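Side-chain contacts in putative branched-chain amino acid aminotransferase IlvE (Streptococcus mutans, PDB 4DQN), which probably catalyses the pyridoxal 5'-phosphate-dependent transfer of the amino group between leucine, isoleucine or valine and 2-oxoglutarate: residues E238-L243 against D279-A284; H262-K267 against T318-D323. All blocks are in the same frame, centred on the assembly; numbering follows the deposited sequence.

Contact 1: E238-L243 against D279-A284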
loop_
_atom_site.group_PDB
_atom_site.type_symbol
_atom_site.label_atom_id
_atom_site.label_comp_id
_atom_site.label_asym_id
_atom_site.label_seq_id
_atom_site.Cartn_x
_atom_site.Cartn_y
_atom_site.Cartn_z
ATOM N N GLU A 238 28.080 20.284 -11.741
ATOM C CA GLU A 238 27.845 19.506 -10.533
ATOM C C GLU A 238 26.626 18.617 -10.770
ATOM O O GLU A 238 25.701 19.009 -11.473
ATOM C CB GLU A 238 27.569 20.419 -9.343
ATOM C CG GLU A 238 28.612 21.495 -9.097
ATOM C CD GLU A 238 27.998 22.706 -8.428
ATOM O OE1 GLU A 238 26.944 23.168 -8.915
ATOM O OE2 GLU A 238 28.550 23.181 -7.411
ATOM N N PHE A 239 26.642 17.425 -10.182
ATOM C CA PHE A 239 25.522 16.491 -10.249
ATOM C C PHE A 239 24.792 16.569 -8.915
ATOM O O PHE A 239 25.385 16.301 -7.860
ATOM C CB PHE A 239 26.064 15.077 -10.466
ATOM C CG PHE A 239 25.007 14.017 -10.618
ATOM C CD1 PHE A 239 24.450 13.405 -9.506
ATOM C CD2 PHE A 239 24.606 13.601 -11.880
ATOM C CE1 PHE A 239 23.486 12.408 -9.642
ATOM C CE2 PHE A 239 23.642 12.610 -12.028
ATOM C CZ PHE A 239 23.085 12.012 -10.905
ATOM N N ILE A 240 23.513 16.938 -8.949
ATOM C CA ILE A 240 22.743 17.063 -7.718
ATOM C C ILE A 240 21.447 16.248 -7.780
ATOM O O ILE A 240 20.679 16.338 -8.748
ATOM C CB ILE A 240 22.441 18.542 -7.374
ATOM C CG1 ILE A 240 23.745 19.352 -7.320
ATOM C CG2 ILE A 240 21.718 18.634 -6.045
ATOM C CD1 ILE A 240 23.548 20.821 -6.972
ATOM N N THR A 241 21.223 15.429 -6.757
ATOM C CA THR A 241 20.014 14.600 -6.699
ATOM C C THR A 241 19.380 14.794 -5.329
ATOM O O THR A 241 20.096 14.964 -4.343
ATOM C CB THR A 241 20.349 13.104 -6.962
ATOM O OG1 THR A 241 19.148 12.319 -7.053
ATOM C CG2 THR A 241 21.230 12.547 -5.865
ATOM N N PRO A 242 18.036 14.799 -5.261
ATOM C CA PRO A 242 17.335 14.999 -3.988
ATOM C C PRO A 242 17.668 13.954 -2.927
ATOM O O PRO A 242 17.822 12.759 -3.209
ATOM C CB PRO A 242 15.856 14.875 -4.383
ATOM C CG PRO A 242 15.828 15.325 -5.808
ATOM C CD PRO A 242 17.101 14.776 -6.401
ATOM N N LEU A 243 17.779 14.422 -1.691
ATOM C CA LEU A 243 17.896 13.532 -0.554
ATOM C C LEU A 243 16.766 13.780 0.440
ATOM O O LEU A 243 16.678 14.846 1.057
ATOM C CB LEU A 243 19.240 13.736 0.138
ATOM C CG LEU A 243 19.449 12.960 1.440
ATOM C CD1 LEU A 243 19.083 11.470 1.286
ATOM C CD2 LEU A 243 20.890 13.130 1.874
ATOM N N ASP A 279 16.233 27.102 -12.524
ATOM C CA ASP A 279 17.251 27.684 -13.401
ATOM C C ASP A 279 18.678 27.320 -12.964
ATOM O O ASP A 279 19.638 27.569 -13.694
ATOM C CB ASP A 279 17.092 29.206 -13.466
ATOM C CG ASP A 279 16.583 29.790 -12.158
ATOM O OD1 ASP A 279 17.392 29.916 -11.208
ATOM O OD2 ASP A 279 15.371 30.116 -12.076
ATOM N N LYS A 280 18.807 26.739 -11.774
ATOM C CA LYS A 280 20.094 26.254 -11.263
ATOM C C LYS A 280 20.635 25.128 -12.151
ATOM O O LYS A 280 21.837 24.839 -12.151
ATOM C CB LYS A 280 19.910 25.741 -9.824
ATOM C CG LYS A 280 21.181 25.381 -9.068
ATOM C CD LYS A 280 20.872 24.792 -7.685
ATOM C CE LYS A 280 22.174 24.487 -6.937
ATOM N NZ LYS A 280 21.972 23.917 -5.576
ATOM N N PHE A 281 19.744 24.506 -12.920
ATOM C CA PHE A 281 20.111 23.311 -13.682
ATOM C C PHE A 281 20.100 23.491 -15.198
ATOM O O PHE A 281 19.089 23.866 -15.790
ATOM C CB PHE A 281 19.238 22.125 -13.257
ATOM C CG PHE A 281 19.360 21.803 -11.806
ATOM C CD1 PHE A 281 20.576 21.370 -11.291
ATOM C CD2 PHE A 281 18.277 21.959 -10.945
ATOM C CE1 PHE A 281 20.721 21.083 -9.948
ATOM C CE2 PHE A 281 18.408 21.673 -9.595
ATOM C CZ PHE A 281 19.638 21.229 -9.093
ATOM N N VAL A 282 21.243 23.200 -15.814
ATOM C CA VAL A 282 21.406 23.311 -17.260
ATOM C C VAL A 282 20.872 22.052 -17.963
ATOM O O VAL A 282 20.455 22.097 -19.129
ATOM C CB VAL A 282 22.894 23.611 -17.594
ATOM C CG1 VAL A 282 23.293 23.062 -18.928
ATOM C CG2 VAL A 282 23.150 25.113 -17.543
ATOM N N GLU A 283 20.868 20.937 -17.232
ATOM C CA GLU A 283 20.244 19.693 -17.695
ATOM C C GLU A 283 19.557 19.006 -16.525
ATOM O O GLU A 283 19.978 19.159 -15.373
ATOM C CB GLU A 283 21.286 18.723 -18.270
ATOM C CG GLU A 283 22.062 19.200 -19.486
ATOM C CD GLU A 283 23.139 18.194 -19.893
ATOM O OE1 GLU A 283 22.906 16.972 -19.745
ATOM O OE2 GLU A 283 24.222 18.616 -20.351
ATOM N N ALA A 284 18.524 18.222 -16.820
ATOM C CA ALA A 284 17.844 17.442 -15.791
ATOM C C ALA A 284 17.318 16.144 -16.371
ATOM O O ALA A 284 17.015 16.071 -17.559
ATOM C CB ALA A 284 16.694 18.241 -15.185
#
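I240 and F281 meet across the strand that lies between them in the mixed beta-sheet of this class-IV aminotransferase. Strands 238-241 and 281-288 both pair antiparallel with strand 228-234, one on either side of it, so the two segments make no hydrogen bonds to each other. The CA atoms of I240 and F281 stand 9.0 Å apart, about two strand spacings, and the gap is bridged by side chains alone.

I240 carries its side of the contact from root to tip. Its CB lies 4.0 Å from F281 CE1 and approaches the ring at a slant. Beyond CB the side chain divides. CG1 stands anti to the carbonyl carbon (chi1 -55°), and the extended second torsion (-179°) sends CD1 past the ring to the end of K280. There CD1 keeps 4.1 Å from F281 CE1, so a single ring carbon meets both the root and the tip of the isoleucine. K280 arrives at about a right angle to I240, its chain fully extended beyond CG, and brings CE within 3.9 Å of I240 CD1. The ammonium is the nearest part of the lysine to I240, a van der Waals contact for a charged group at the exposed margin of the contact.

T234 of the middle strand touches both I240 and F281, and I269 adds to the packing of I240 from strand 267-270. On the other segment V282 and E283 both face I233 in a classic beta bulge, just past F281. Within that segment the root of K280 also covers one face of the phenyl ring: K280 CB sits over the ring centre of F281, 4.2 Å above its plane.

Contact 2: H262-K267 against T318-D323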
loop_
_atom_site.group_PDB
_atom_site.type_symbol
_atom_site.label_atom_id
_atom_site.label_comp_id
_atom_site.label_asym_id
_atom_site.label_seq_id
_atom_site.Cartn_x
_atom_site.Cartn_y
_atom_site.Cartn_z
ATOM N N HIS A 262 33.815 9.656 -10.170
ATOM C CA HIS A 262 35.033 8.868 -10.398
ATOM C C HIS A 262 35.433 8.710 -11.866
ATOM O O HIS A 262 36.557 8.296 -12.168
ATOM C CB HIS A 262 34.928 7.510 -9.689
ATOM C CG HIS A 262 34.786 7.624 -8.202
ATOM N ND1 HIS A 262 35.772 8.160 -7.402
ATOM C CD2 HIS A 262 33.766 7.295 -7.370
ATOM C CE1 HIS A 262 35.372 8.148 -6.142
ATOM N NE2 HIS A 262 34.158 7.629 -6.096
ATOM N N ARG A 263 34.523 9.033 -12.780
ATOM C CA ARG A 263 34.832 8.960 -14.206
ATOM C C ARG A 263 34.905 10.353 -14.811
ATOM O O ARG A 263 35.683 10.604 -15.740
ATOM C CB ARG A 263 33.767 8.146 -14.952
ATOM C CG ARG A 263 33.637 6.701 -14.503
ATOM C CD ARG A 263 34.881 5.941 -14.869
ATOM N NE ARG A 263 34.581 4.558 -15.233
ATOM C CZ ARG A 263 34.602 3.583 -14.348
ATOM N NH1 ARG A 263 34.910 3.893 -13.114
ATOM N NH2 ARG A 263 34.349 2.331 -14.671
ATOM N N PHE A 264 34.086 11.265 -14.300
ATOM C CA PHE A 264 33.985 12.576 -14.941
ATOM C C PHE A 264 34.515 13.739 -14.104
ATOM O O PHE A 264 34.531 14.882 -14.564
ATOM C CB PHE A 264 32.554 12.823 -15.413
ATOM C CG PHE A 264 32.105 11.854 -16.472
ATOM C CD1 PHE A 264 31.342 10.744 -16.137
ATOM C CD2 PHE A 264 32.470 12.044 -17.801
ATOM C CE1 PHE A 264 30.935 9.837 -17.116
ATOM C CE2 PHE A 264 32.072 11.147 -18.783
ATOM C CZ PHE A 264 31.299 10.043 -18.438
ATOM N N GLY A 265 34.967 13.443 -12.890
ATOM C CA GLY A 265 35.566 14.460 -12.036
ATOM C C GLY A 265 34.586 15.529 -11.578
ATOM O O GLY A 265 34.995 16.655 -11.250
ATOM N N MET A 266 33.295 15.178 -11.549
ATOM C CA MET A 266 32.251 16.110 -11.134
ATOM C C MET A 266 31.992 15.994 -9.647
ATOM O O MET A 266 32.151 14.926 -9.047
ATOM C CB MET A 266 30.936 15.832 -11.876
ATOM C CG MET A 266 31.019 15.917 -13.390
ATOM S SD MET A 266 29.545 15.237 -14.191
ATOM C CE MET A 266 28.329 16.511 -13.848
ATOM N N LYS A 267 31.591 17.105 -9.047
ATOM C CA LYS A 267 31.088 17.076 -7.690
ATOM C C LYS A 267 29.720 16.426 -7.799
ATOM O O LYS A 267 28.902 16.820 -8.635
ATOM C CB LYS A 267 30.981 18.495 -7.129
ATOM C CG LYS A 267 30.413 18.570 -5.718
ATOM C CD LYS A 267 30.606 19.971 -5.127
ATOM C CE LYS A 267 29.272 20.640 -4.825
ATOM N NZ LYS A 267 29.451 22.001 -4.243
ATOM N N THR A 318 24.255 14.620 -19.763
ATOM C CA THR A 318 23.324 13.492 -19.700
ATOM C C THR A 318 23.781 12.400 -20.670
ATOM O O THR A 318 23.857 11.227 -20.308
ATOM C CB THR A 318 21.872 13.915 -20.034
ATOM O OG1 THR A 318 21.405 14.852 -19.052
ATOM C CG2 THR A 318 20.937 12.704 -20.033
ATOM N N HIS A 319 24.107 12.794 -21.897
ATOM C CA HIS A 319 24.593 11.839 -22.894
ATOM C C HIS A 319 25.813 11.071 -22.406
ATOM O O HIS A 319 25.907 9.858 -22.588
ATOM C CB HIS A 319 24.951 12.566 -24.191
ATOM C CG HIS A 319 23.883 12.507 -25.237
ATOM N ND1 HIS A 319 23.183 13.620 -25.656
ATOM C CD2 HIS A 319 23.416 11.471 -25.973
ATOM C CE1 HIS A 319 22.316 13.267 -26.590
ATOM N NE2 HIS A 319 22.435 11.968 -26.799
ATOM N N LYS A 320 26.748 11.787 -21.790
ATOM C CA LYS A 320 28.009 11.199 -21.339
ATOM C C LYS A 320 27.802 10.212 -20.203
ATOM O O LYS A 320 28.445 9.165 -20.151
ATOM C CB LYS A 320 28.975 12.302 -20.885
ATOM C CG LYS A 320 29.833 12.878 -22.003
ATOM C CD LYS A 320 30.339 14.271 -21.640
ATOM C CE LYS A 320 30.810 14.338 -20.191
ATOM N NZ LYS A 320 31.056 15.751 -19.734
ATOM N N LEU A 321 26.920 10.565 -19.278
ATOM C CA LEU A 321 26.602 9.691 -18.153
ATOM C C LEU A 321 25.869 8.450 -18.635
ATOM O O LEU A 321 26.143 7.343 -18.163
ATOM C CB LEU A 321 25.746 10.437 -17.121
ATOM C CG LEU A 321 26.454 11.573 -16.376
ATOM C CD1 LEU A 321 25.452 12.432 -15.597
ATOM C CD2 LEU A 321 27.479 11.007 -15.439
ATOM N N TYR A 322 24.931 8.640 -19.562
ATOM C CA TYR A 322 24.167 7.525 -20.128
ATOM C C TYR A 322 25.080 6.530 -20.838
ATOM O O TYR A 322 24.997 5.316 -20.604
ATOM C CB TYR A 322 23.106 8.040 -21.105
ATOM C CG TYR A 322 22.259 6.950 -21.760
ATOM C CD1 TYR A 322 21.078 6.500 -21.164
ATOM C CD2 TYR A 322 22.632 6.381 -22.980
ATOM C CE1 TYR A 322 20.297 5.509 -21.766
ATOM C CE2 TYR A 322 21.864 5.391 -23.582
ATOM C CZ TYR A 322 20.695 4.960 -22.970
ATOM O OH TYR A 322 19.922 3.977 -23.565
ATOM N N ASP A 323 25.940 7.046 -21.718
ATOM C CA ASP A 323 26.883 6.202 -22.454
ATOM C C ASP A 323 27.774 5.390 -21.512
ATOM O O ASP A 323 27.979 4.187 -21.715
ATOM C CB ASP A 323 27.742 7.052 -23.410
ATOM C CG ASP A 323 26.955 7.553 -24.605
ATOM O OD1 ASP A 323 25.821 7.061 -24.814
ATOM O OD2 ASP A 323 27.466 8.423 -25.349
#
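The turn that leads out of helix 251-262 toward strand 267-270 sets F264 against K320 and L321 of helix 316-329. F264 leans on the helix flank with CG anti to its own carbonyl carbon (chi1 -64°), and it supplies all the close contacts made from the turn. The far end of the ring reaches the helix backbone, where F264 CZ comes to 3.4 Å from K320 O. The carbonyl oxygen meets the ring obliquely, in van der Waals contact with CZ.

The partners all lie to one side of the ring plane but near different carbons: K320 by CD2 and CE2, L321 by CD1 and CE1. F264 CE2 lies 3.9 Å from K320 CB, and the lysine then bends at its third torsion (43°), which brings K320 CE back to 3.7 Å from F264 CD2. The aliphatic part of K320 therefore follows the ring from its outer end inward, and the contact is made by methylenes. Near the CD1 and CE1 carbons the leucine offers one methyl: L321 CD2 lies 3.9 Å from F264 CD1 and almost as near to CE1, again at a slant to the ring. L321 is buried and also touches L256 of helix 251-262, whereas K320 is exposed, so the ring spans the passage from interior to surface.

E324, one turn beyond K320, touches F264 as well and forms a salt bridge with NE of R263. The M266 side chain touches V317, near the start of the same helix. Where the chain leaves the helical path, G265 adopts positive phi (67°), while M266 bonds to A260 through the backbone and packs on its side chain. This is typical of a helix C-terminus where the chain reverses at a glycine of left-handed conformation, here before entering strand 267-270.

Contact 1 lies within the mixed sheet and is mostly buried, joining two strands across a third; contact 2 is partly buried and sets the turn after helix 251-262 against helix 316-329. Each combines a phenylalanine, a branched aliphatic side chain and an exposed lysine, but a helix carbonyl also meets the ring in contact 2. Their centres lie about 13 Å apart, and polar bonds join them: E283 OE1 probably hydrogen-bonds T318 OG1 (2.7 Å), and F239 N probably bonds K267 O (2.8 Å). F239 CD2 also packs on L321 CD1, so strand 238-241 turns I240 toward 279-284 and packs F239 against helix 316-329.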